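Local coordinates for protein fumarate lyase (Mesorhizobium sp., PDB 3C8T) that has no assigned function of its own but belongs to the largely helical fumarate lyase family and assembles from four copies of the chain, at residues V187-G192 with S221-S226; T112-R117 with L215-P220; H383-L388 with R405-V410. All blocks are in the same frame, centred on the assembly; numbering follows the deposited sequence.

Interaction 1 of 3, residues V187-G192 with S221-S226; sequences VVEFSG and SITWHS
Two side-chain to backbone hydrogen bonds tie W224 to the facing loop. Its indole NE1 donates to V188 O at 2.9 Å, with the acceptor close to the ring plane, and its backbone N gives a nearly straight bond (171°) of 3.0 Å to the syn lone pair of E189 OE1. A third polar link joins the hydroxyls S191 OG and T223 OG1 at 2.7 Å; T223 OG1 also bonds to G195 O.

The remaining contacts are by packing. Because the E189 chain bends at chi2 (94°), its carboxylate lies over the indole, with OE2 3.2 Å above the ring plane and the two planes 30° apart. V187 CG2 approaches W224 NE1 to 3.6 Å, while E189 CD rests obliquely against H225 CD2 at 3.4 Å. The imidazole also meets G192 O at its edge, CE1 to O 3.0 Å. Near the buried carboxylate, D109, a like charge, is close by, and R228 makes a long, weak ion pair with OE2.

Both loops flank helix 204-215 in sequence, and F190 and V188 pack on that helix. Helix 104-140 also borders the contact: D106 accepts from H225 NE2 and V113 touches W224. T223 meets Y162 of a second subunit.

Interaction 2 of 3, residues T112-R117 with L215-P220; sequences TVLQIR and LNLGVP
R117 leaves helix 104-140 with CG trans to its backbone nitrogen (chi1 -174°) and runs extended as far as CD, and a chi3 of 62° turns the guanidinium toward the end of helix 204-215. There the chain finishes in a Schellman motif: N216, with positive phi, is the first residue to leave helical geometry. R117 donates to two successive carbonyls of this turn. Its NH2 gives a good bond to L215 O at 3.0 Å, N-H...O 162°, the donor standing almost in line with the C=O bond. NH1 makes a shorter but weak, poorly angled bond to N216 O, 2.7 Å away. Both oxygens lie at the edge of the guanidinium, so the bond from NH2, helped by the weak one from NH1, probably limits its rotation. A positive group at a helix C-terminus is probably also favoured by the partial negative charge of the carbonyls there.

The rest of the contact is aliphatic. L217 sends its two methyls between the helix side chains: CD1 lies 4.1 Å from L114 CD2, the two leucines crossing at about a right angle. V113 and L217 run antiparallel alongside each other, V113 CG1 being 3.7 Å from L217 CD2. L114 and L215 also meet helix 23-43, through T33 and A36. L217 CD2 has a second role, sitting over one face of the R117 guanidinium, near its rim, 3.7 Å from NH1.

Interaction 3 of 3, residues H383-L388 with R405-V410; sequences HDIVYL and RTMPEV
M407 meets I385 in an unexpected way for a helix start: the residue at the N-cap of helix 408-414 is a methionine, and the end of its side chain lies against a backbone oxygen, CE to I385 O 3.4 Å. The pair belongs to the small, all-helical C-terminal region of the fumarate lyase fold, where helix 379-395 faces the short helix 408-414. The methionine chain leaves CB with CG next to the backbone N, continues extended through chi2 and then bends at chi3 (69°), which carries the methyl across to helix 379-395. There CE also touches I385 CG2 at 3.9 Å.

I385 is the centre of the contact. Its branch methyl CG2, trans to the backbone N, is directed at the first turn of the opposing helix and meets E409 as well as M407. E409 contributes the aliphatic part of its chain, its CG lying 3.9 Å from I385 CD1, with the two side chains at an oblique angle. The approach of V410 to I385 is modelled too close to be reliable; their CA atoms are 7.6 Å apart, the nearest pair of the two backbones. Within the short helix the turn is closed by a backbone bond from V410 N to M407 O.

The two segments are joined by apolar and van der Waals contact alone, burying a modest 231 Å². Neighbouring elements complete the packing: V386 packs on A366 and M370 of helix 366-377, I385 also touches T377 there, and V410 reaches L419 of helix 416-422. One helical turn beyond I385, L388, which is exposed, adds a looser touch, its CD2 4.4 Å from M407 CE.

Interactions 1 and 2 are neighbours, their centres 11 Å apart, and interlock along the chain: in sequence the order is 112-117, 187-192, 215-220, 221-226. V113 of interaction 2 touches interaction 1, its methyls lying against V187 O and W224, and V188 N probably bonds to G218 O. Together they fasten the two loops flanking helix 204-215 to the long helix 104-140. Interaction 3 comes later in sequence, in the range of the adenylosuccinate lyase C-terminus; its centre is 72 Å from interaction 1 and 68 Å from interaction 2. The contacts thus lie on opposite sides of the centre of an elongated subunit, interaction 3 much the farther out.

Interaction 1 of 3, residues V187-G192 with S221-S226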
loop_
_atom_site.group_PDB
_atom_site.type_symbol
_atom_site.label_atom_id
_atom_site.label_comp_id
_atom_site.label_asym_id
_atom_site.label_seq_id
_atom_site.Cartn_x
_atom_site.Cartn_y
_atom_site.Cartn_z
ATOM N N VAL A 187 -11.092 7.114 24.697
ATOM C CA VAL A 187 -11.714 6.284 25.706
ATOM C C VAL A 187 -10.616 5.559 26.425
ATOM O O VAL A 187 -9.550 5.305 25.866
ATOM C CB VAL A 187 -12.755 5.235 25.130
ATOM C CG1 VAL A 187 -14.001 5.913 24.606
ATOM C CG2 VAL A 187 -12.153 4.344 24.066
ATOM N N VAL A 188 -10.876 5.249 27.694
ATOM C CA VAL A 188 -9.933 4.548 28.568
ATOM C C VAL A 188 -9.762 3.119 28.079
ATOM O O VAL A 188 -10.697 2.531 27.484
ATOM C CB VAL A 188 -10.466 4.599 30.062
ATOM C CG1 VAL A 188 -11.517 3.474 30.383
ATOM C CG2 VAL A 188 -9.335 4.543 31.020
ATOM N N GLU A 189 -8.592 2.541 28.309
ATOM C CA GLU A 189 -8.503 1.077 28.261
ATOM C C GLU A 189 -8.186 0.523 29.664
ATOM O O GLU A 189 -7.098 0.780 30.197
ATOM C CB GLU A 189 -7.437 0.587 27.278
ATOM C CG GLU A 189 -7.396 -0.934 27.203
ATOM C CD GLU A 189 -8.253 -1.472 26.081
ATOM O OE1 GLU A 189 -9.386 -1.858 26.378
ATOM O OE2 GLU A 189 -7.805 -1.488 24.911
ATOM N N PHE A 190 -9.131 -0.209 30.259
ATOM C CA PHE A 190 -8.834 -0.927 31.496
ATOM C C PHE A 190 -9.660 -2.203 31.580
ATOM O O PHE A 190 -10.872 -2.169 31.934
ATOM C CB PHE A 190 -9.055 -0.049 32.742
ATOM C CG PHE A 190 -8.668 -0.735 34.014
ATOM C CD1 PHE A 190 -7.324 -0.952 34.315
ATOM C CD2 PHE A 190 -9.655 -1.191 34.893
ATOM C CE1 PHE A 190 -6.963 -1.612 35.478
ATOM C CE2 PHE A 190 -9.329 -1.858 36.043
ATOM C CZ PHE A 190 -7.981 -2.079 36.365
ATOM N N SER A 191 -9.033 -3.322 31.209
ATOM C CA SER A 191 -9.771 -4.586 31.147
ATOM C C SER A 191 -8.990 -5.801 31.602
ATOM O O SER A 191 -9.525 -6.895 31.618
ATOM C CB SER A 191 -10.324 -4.842 29.741
ATOM O OG SER A 191 -11.380 -3.940 29.423
ATOM N N GLY A 192 -7.729 -5.629 31.951
ATOM C CA GLY A 192 -6.973 -6.734 32.478
ATOM C C GLY A 192 -6.541 -7.748 31.433
ATOM O O GLY A 192 -6.818 -7.590 30.233
ATOM N N SER A 221 -17.416 0.856 25.055
ATOM C CA SER A 221 -18.543 -0.070 25.182
ATOM C C SER A 221 -18.074 -1.432 25.790
ATOM O O SER A 221 -18.790 -2.065 26.567
ATOM C CB SER A 221 -19.178 -0.306 23.827
ATOM O OG SER A 221 -18.184 -0.473 22.851
ATOM N N ILE A 222 -16.857 -1.834 25.404
ATOM C CA ILE A 222 -16.201 -3.060 25.852
ATOM C C ILE A 222 -14.694 -2.947 25.505
ATOM O O ILE A 222 -14.269 -2.118 24.649
ATOM C CB ILE A 222 -16.877 -4.346 25.214
ATOM C CG1 ILE A 222 -16.424 -5.660 25.892
ATOM C CG2 ILE A 222 -16.663 -4.383 23.669
ATOM C CD1 ILE A 222 -17.355 -6.856 25.585
ATOM N N THR A 223 -13.907 -3.770 26.193
ATOM C CA THR A 223 -12.493 -3.996 25.948
ATOM C C THR A 223 -12.126 -3.826 24.472
ATOM O O THR A 223 -12.792 -4.380 23.566
ATOM C CB THR A 223 -12.133 -5.428 26.403
ATOM O OG1 THR A 223 -12.602 -5.615 27.740
ATOM C CG2 THR A 223 -10.596 -5.692 26.327
ATOM N N TRP A 224 -11.086 -3.034 24.220
ATOM C CA TRP A 224 -10.661 -2.837 22.842
ATOM C C TRP A 224 -9.193 -3.243 22.625
ATOM O O TRP A 224 -8.545 -2.735 21.737
ATOM C CB TRP A 224 -11.004 -1.407 22.346
ATOM C CG TRP A 224 -10.542 -0.284 23.231
ATOM C CD1 TRP A 224 -11.154 0.183 24.360
ATOM C CD2 TRP A 224 -9.359 0.540 23.045
ATOM N NE1 TRP A 224 -10.431 1.252 24.889
ATOM C CE2 TRP A 224 -9.342 1.492 24.082
ATOM C CE3 TRP A 224 -8.341 0.576 22.072
ATOM C CZ2 TRP A 224 -8.332 2.449 24.200
ATOM C CZ3 TRP A 224 -7.328 1.552 22.186
ATOM C CH2 TRP A 224 -7.338 2.459 23.229
ATOM N N HIS A 225 -8.678 -4.149 23.463
ATOM C CA HIS A 225 -7.327 -4.699 23.300
ATOM C C HIS A 225 -7.175 -5.192 21.850
ATOM O O HIS A 225 -6.113 -5.034 21.250
ATOM C CB HIS A 225 -7.081 -5.866 24.258
ATOM C CG HIS A 225 -6.931 -5.477 25.702
ATOM N ND1 HIS A 225 -7.263 -6.330 26.738
ATOM C CD2 HIS A 225 -6.480 -4.345 26.284
ATOM C CE1 HIS A 225 -7.032 -5.733 27.890
ATOM N NE2 HIS A 225 -6.543 -4.533 27.642
ATOM N N SER A 226 -8.241 -5.778 21.301
ATOM C CA SER A 226 -8.205 -6.363 19.953
ATOM C C SER A 226 -9.237 -5.801 18.957
ATOM O O SER A 226 -9.371 -6.328 17.857
ATOM C CB SER A 226 -8.341 -7.879 20.048
ATOM O OG SER A 226 -9.649 -8.211 20.448
#

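Interaction 2 of 3, residues T112-R117 with L215-P220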
loop_
_atom_site.group_PDB
_atom_site.type_symbol
_atom_site.label_atom_id
_atom_site.label_comp_id
_atom_site.label_asym_id
_atom_site.label_seq_id
_atom_site.Cartn_x
_atom_site.Cartn_y
_atom_site.Cartn_z
ATOM N N THR A 112 -1.299 5.885 25.547
ATOM C CA THR A 112 -1.405 6.234 24.114
ATOM C C THR A 112 -2.591 7.136 23.860
ATOM O O THR A 112 -2.463 8.142 23.154
ATOM C CB THR A 112 -1.443 4.975 23.206
ATOM O OG1 THR A 112 -0.237 4.237 23.416
ATOM C CG2 THR A 112 -1.571 5.319 21.712
ATOM N N VAL A 113 -3.749 6.791 24.420
ATOM C CA VAL A 113 -4.933 7.639 24.254
ATOM C C VAL A 113 -4.697 9.062 24.816
ATOM O O VAL A 113 -5.098 10.050 24.214
ATOM C CB VAL A 113 -6.219 6.938 24.796
ATOM C CG1 VAL A 113 -7.340 7.912 25.060
ATOM C CG2 VAL A 113 -6.694 5.827 23.809
ATOM N N LEU A 114 -3.984 9.174 25.923
ATOM C CA LEU A 114 -3.682 10.482 26.491
ATOM C C LEU A 114 -2.804 11.327 25.548
ATOM O O LEU A 114 -3.014 12.537 25.412
ATOM C CB LEU A 114 -3.004 10.342 27.874
ATOM C CG LEU A 114 -3.914 9.724 28.947
ATOM C CD1 LEU A 114 -3.084 9.314 30.166
ATOM C CD2 LEU A 114 -5.011 10.671 29.321
ATOM N N GLN A 115 -1.807 10.698 24.929
ATOM C CA GLN A 115 -1.010 11.368 23.920
ATOM C C GLN A 115 -1.865 11.749 22.699
ATOM O O GLN A 115 -1.799 12.885 22.230
ATOM C CB GLN A 115 0.109 10.437 23.510
ATOM C CG GLN A 115 1.212 10.219 24.590
ATOM C CD GLN A 115 2.207 9.153 24.141
ATOM O OE1 GLN A 115 1.814 8.113 23.635
ATOM N NE2 GLN A 115 3.493 9.428 24.284
ATOM N N ILE A 116 -2.652 10.811 22.171
ATOM C CA ILE A 116 -3.606 11.109 21.071
ATOM C C ILE A 116 -4.510 12.341 21.355
ATOM O O ILE A 116 -4.781 13.132 20.442
ATOM C CB ILE A 116 -4.454 9.851 20.676
ATOM C CG1 ILE A 116 -3.526 8.734 20.088
ATOM C CG2 ILE A 116 -5.502 10.179 19.637
ATOM C CD1 ILE A 116 -4.227 7.377 19.845
ATOM N N ARG A 117 -4.980 12.499 22.598
ATOM C CA ARG A 117 -5.693 13.712 22.979
ATOM C C ARG A 117 -4.862 14.979 22.725
ATOM O O ARG A 117 -5.348 15.950 22.114
ATOM C CB ARG A 117 -6.143 13.660 24.437
ATOM C CG ARG A 117 -7.002 14.859 24.775
ATOM C CD ARG A 117 -7.961 14.580 25.896
ATOM N NE ARG A 117 -7.237 14.244 27.110
ATOM C CZ ARG A 117 -7.833 13.895 28.242
ATOM N NH1 ARG A 117 -9.155 13.848 28.297
ATOM N NH2 ARG A 117 -7.105 13.580 29.297
ATOM N N LEU A 215 -9.389 10.480 34.468
ATOM C CA LEU A 215 -8.504 10.917 33.399
ATOM C C LEU A 215 -9.236 11.817 32.431
ATOM O O LEU A 215 -8.644 12.326 31.489
ATOM C CB LEU A 215 -7.975 9.707 32.632
ATOM C CG LEU A 215 -7.034 8.802 33.406
ATOM C CD1 LEU A 215 -6.737 7.540 32.599
ATOM C CD2 LEU A 215 -5.768 9.565 33.753
ATOM N N ASN A 216 -10.537 11.969 32.641
ATOM C CA ASN A 216 -11.367 12.727 31.724
ATOM C C ASN A 216 -11.455 12.095 30.324
ATOM O O ASN A 216 -11.386 12.798 29.338
ATOM C CB ASN A 216 -10.868 14.179 31.662
ATOM C CG ASN A 216 -11.827 15.099 30.934
ATOM O OD1 ASN A 216 -13.036 14.858 30.890
ATOM N ND2 ASN A 216 -11.281 16.156 30.328
ATOM N N LEU A 217 -11.656 10.776 30.252
ATOM C CA LEU A 217 -11.815 10.061 28.981
ATOM C C LEU A 217 -13.214 9.459 28.903
ATOM O O LEU A 217 -13.896 9.322 29.943
ATOM C CB LEU A 217 -10.748 8.957 28.863
ATOM C CG LEU A 217 -9.304 9.459 28.728
ATOM C CD1 LEU A 217 -8.307 8.346 28.943
ATOM C CD2 LEU A 217 -9.041 10.223 27.353
ATOM N N GLY A 218 -13.665 9.079 27.706
ATOM C CA GLY A 218 -14.940 8.317 27.652
ATOM C C GLY A 218 -14.709 6.905 28.225
ATOM O O GLY A 218 -13.575 6.525 28.532
ATOM N N VAL A 219 -15.793 6.147 28.349
ATOM C CA VAL A 219 -15.796 4.749 28.716
ATOM C C VAL A 219 -16.099 3.951 27.443
ATOM O O VAL A 219 -17.086 4.228 26.771
ATOM C CB VAL A 219 -16.903 4.455 29.787
ATOM C CG1 VAL A 219 -16.982 2.955 30.164
ATOM C CG2 VAL A 219 -16.709 5.320 31.071
ATOM N N PRO A 220 -15.251 2.960 27.093
ATOM C CA PRO A 220 -15.534 2.130 25.918
ATOM C C PRO A 220 -16.768 1.269 26.141
ATOM O O PRO A 220 -17.133 0.962 27.303
ATOM C CB PRO A 220 -14.301 1.219 25.847
ATOM C CG PRO A 220 -13.853 1.069 27.273
ATOM C CD PRO A 220 -14.022 2.512 27.776
#

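Interaction 3 of 3, residues H383-L388 with R405-V410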
loop_
_atom_site.group_PDB
_atom_site.type_symbol
_atom_site.label_atom_id
_atom_site.label_comp_id
_atom_site.label_asym_id
_atom_site.label_seq_id
_atom_site.Cartn_x
_atom_site.Cartn_y
_atom_site.Cartn_z
ATOM N N HIS A 383 -21.613 26.178 -32.278
ATOM C CA HIS A 383 -20.435 25.359 -31.972
ATOM C C HIS A 383 -19.548 25.081 -33.190
ATOM O O HIS A 383 -18.322 25.229 -33.125
ATOM C CB HIS A 383 -20.849 24.053 -31.316
ATOM C CG HIS A 383 -19.694 23.186 -30.952
ATOM N ND1 HIS A 383 -19.079 22.343 -31.861
ATOM C CD2 HIS A 383 -19.028 23.034 -29.781
ATOM C CE1 HIS A 383 -18.087 21.706 -31.262
ATOM N NE2 HIS A 383 -18.029 22.114 -30.003
ATOM N N ASP A 384 -20.159 24.709 -34.308
ATOM C CA ASP A 384 -19.375 24.453 -35.516
ATOM C C ASP A 384 -18.654 25.681 -36.056
ATOM O O ASP A 384 -17.475 25.590 -36.404
ATOM C CB ASP A 384 -20.205 23.764 -36.608
ATOM C CG ASP A 384 -20.525 22.298 -36.263
ATOM O OD1 ASP A 384 -19.581 21.500 -36.074
ATOM O OD2 ASP A 384 -21.721 21.944 -36.194
ATOM N N ILE A 385 -19.340 26.820 -36.087
ATOM C CA ILE A 385 -18.754 28.089 -36.578
ATOM C C ILE A 385 -17.510 28.513 -35.763
ATOM O O ILE A 385 -16.470 28.867 -36.334
ATOM C CB ILE A 385 -19.832 29.232 -36.588
ATOM C CG1 ILE A 385 -20.916 28.907 -37.627
ATOM C CG2 ILE A 385 -19.191 30.623 -36.821
ATOM C CD1 ILE A 385 -22.206 29.735 -37.532
ATOM N N VAL A 386 -17.638 28.455 -34.433
ATOM C CA VAL A 386 -16.613 28.938 -33.516
ATOM C C VAL A 386 -15.454 27.962 -33.469
ATOM O O VAL A 386 -14.303 28.386 -33.361
ATOM C CB VAL A 386 -17.162 29.157 -32.066
ATOM C CG1 VAL A 386 -16.002 29.501 -31.061
ATOM C CG2 VAL A 386 -18.276 30.217 -32.017
ATOM N N TYR A 387 -15.734 26.655 -33.510
ATOM C CA TYR A 387 -14.637 25.673 -33.549
ATOM C C TYR A 387 -13.807 25.830 -34.849
ATOM O O TYR A 387 -12.583 25.753 -34.829
ATOM C CB TYR A 387 -15.143 24.233 -33.360
ATOM N N LEU A 388 -14.486 26.094 -35.959
ATOM C CA LEU A 388 -13.850 26.503 -37.205
ATOM C C LEU A 388 -13.031 27.793 -37.048
ATOM O O LEU A 388 -11.894 27.882 -37.542
ATOM C CB LEU A 388 -14.917 26.681 -38.298
ATOM C CG LEU A 388 -14.470 27.041 -39.726
ATOM C CD1 LEU A 388 -13.459 26.043 -40.293
ATOM C CD2 LEU A 388 -15.651 27.213 -40.686
ATOM N N ARG A 405 -13.869 38.122 -36.611
ATOM C CA ARG A 405 -14.272 39.405 -37.171
ATOM C C ARG A 405 -14.423 39.369 -38.698
ATOM O O ARG A 405 -15.142 40.196 -39.259
ATOM C CB ARG A 405 -13.232 40.479 -36.795
ATOM C CG ARG A 405 -12.079 40.597 -37.803
ATOM C CD ARG A 405 -11.051 41.640 -37.409
ATOM N NE ARG A 405 -11.579 43.001 -37.329
ATOM C CZ ARG A 405 -10.862 44.056 -36.939
ATOM N NH1 ARG A 405 -9.575 43.916 -36.601
ATOM N NH2 ARG A 405 -11.434 45.262 -36.890
ATOM N N THR A 406 -13.732 38.445 -39.366
ATOM C CA THR A 406 -13.764 38.355 -40.828
ATOM C C THR A 406 -14.822 37.338 -41.277
ATOM O O THR A 406 -14.958 37.100 -42.479
ATOM C CB THR A 406 -12.394 37.913 -41.446
ATOM O OG1 THR A 406 -12.111 36.544 -41.136
ATOM C CG2 THR A 406 -11.239 38.791 -40.988
ATOM N N MET A 407 -15.556 36.751 -40.311
ATOM C CA MET A 407 -16.463 35.638 -40.552
ATOM C C MET A 407 -17.906 36.153 -40.422
ATOM O O MET A 407 -18.449 36.194 -39.321
ATOM C CB MET A 407 -16.171 34.482 -39.551
ATOM C CG MET A 407 -14.946 33.570 -39.895
ATOM S SD MET A 407 -14.483 32.290 -38.656
ATOM C CE MET A 407 -15.858 31.155 -38.786
ATOM N N PRO A 408 -18.547 36.550 -41.545
ATOM C CA PRO A 408 -19.823 37.298 -41.385
ATOM C C PRO A 408 -20.952 36.543 -40.666
ATOM O O PRO A 408 -21.846 37.173 -40.088
ATOM C CB PRO A 408 -20.215 37.660 -42.841
ATOM C CG PRO A 408 -18.896 37.571 -43.617
ATOM C CD PRO A 408 -18.195 36.384 -42.975
ATOM N N GLU A 409 -20.913 35.212 -40.701
ATOM C CA GLU A 409 -21.896 34.401 -39.991
ATOM C C GLU A 409 -21.777 34.538 -38.450
ATOM O O GLU A 409 -22.661 34.089 -37.719
ATOM C CB GLU A 409 -21.812 32.927 -40.447
ATOM C CG GLU A 409 -20.516 32.159 -40.100
ATOM C CD GLU A 409 -19.421 32.239 -41.182
ATOM O OE1 GLU A 409 -18.780 31.186 -41.438
ATOM O OE2 GLU A 409 -19.190 33.331 -41.772
ATOM N N VAL A 410 -20.688 35.156 -37.970
ATOM C CA VAL A 410 -20.554 35.522 -36.553
ATOM C C VAL A 410 -20.547 37.047 -36.371
ATOM O O VAL A 410 -21.277 37.579 -35.526
ATOM C CB VAL A 410 -19.220 35.004 -35.905
ATOM C CG1 VAL A 410 -19.368 34.854 -34.367
ATOM C CG2 VAL A 410 -18.756 33.734 -36.540
#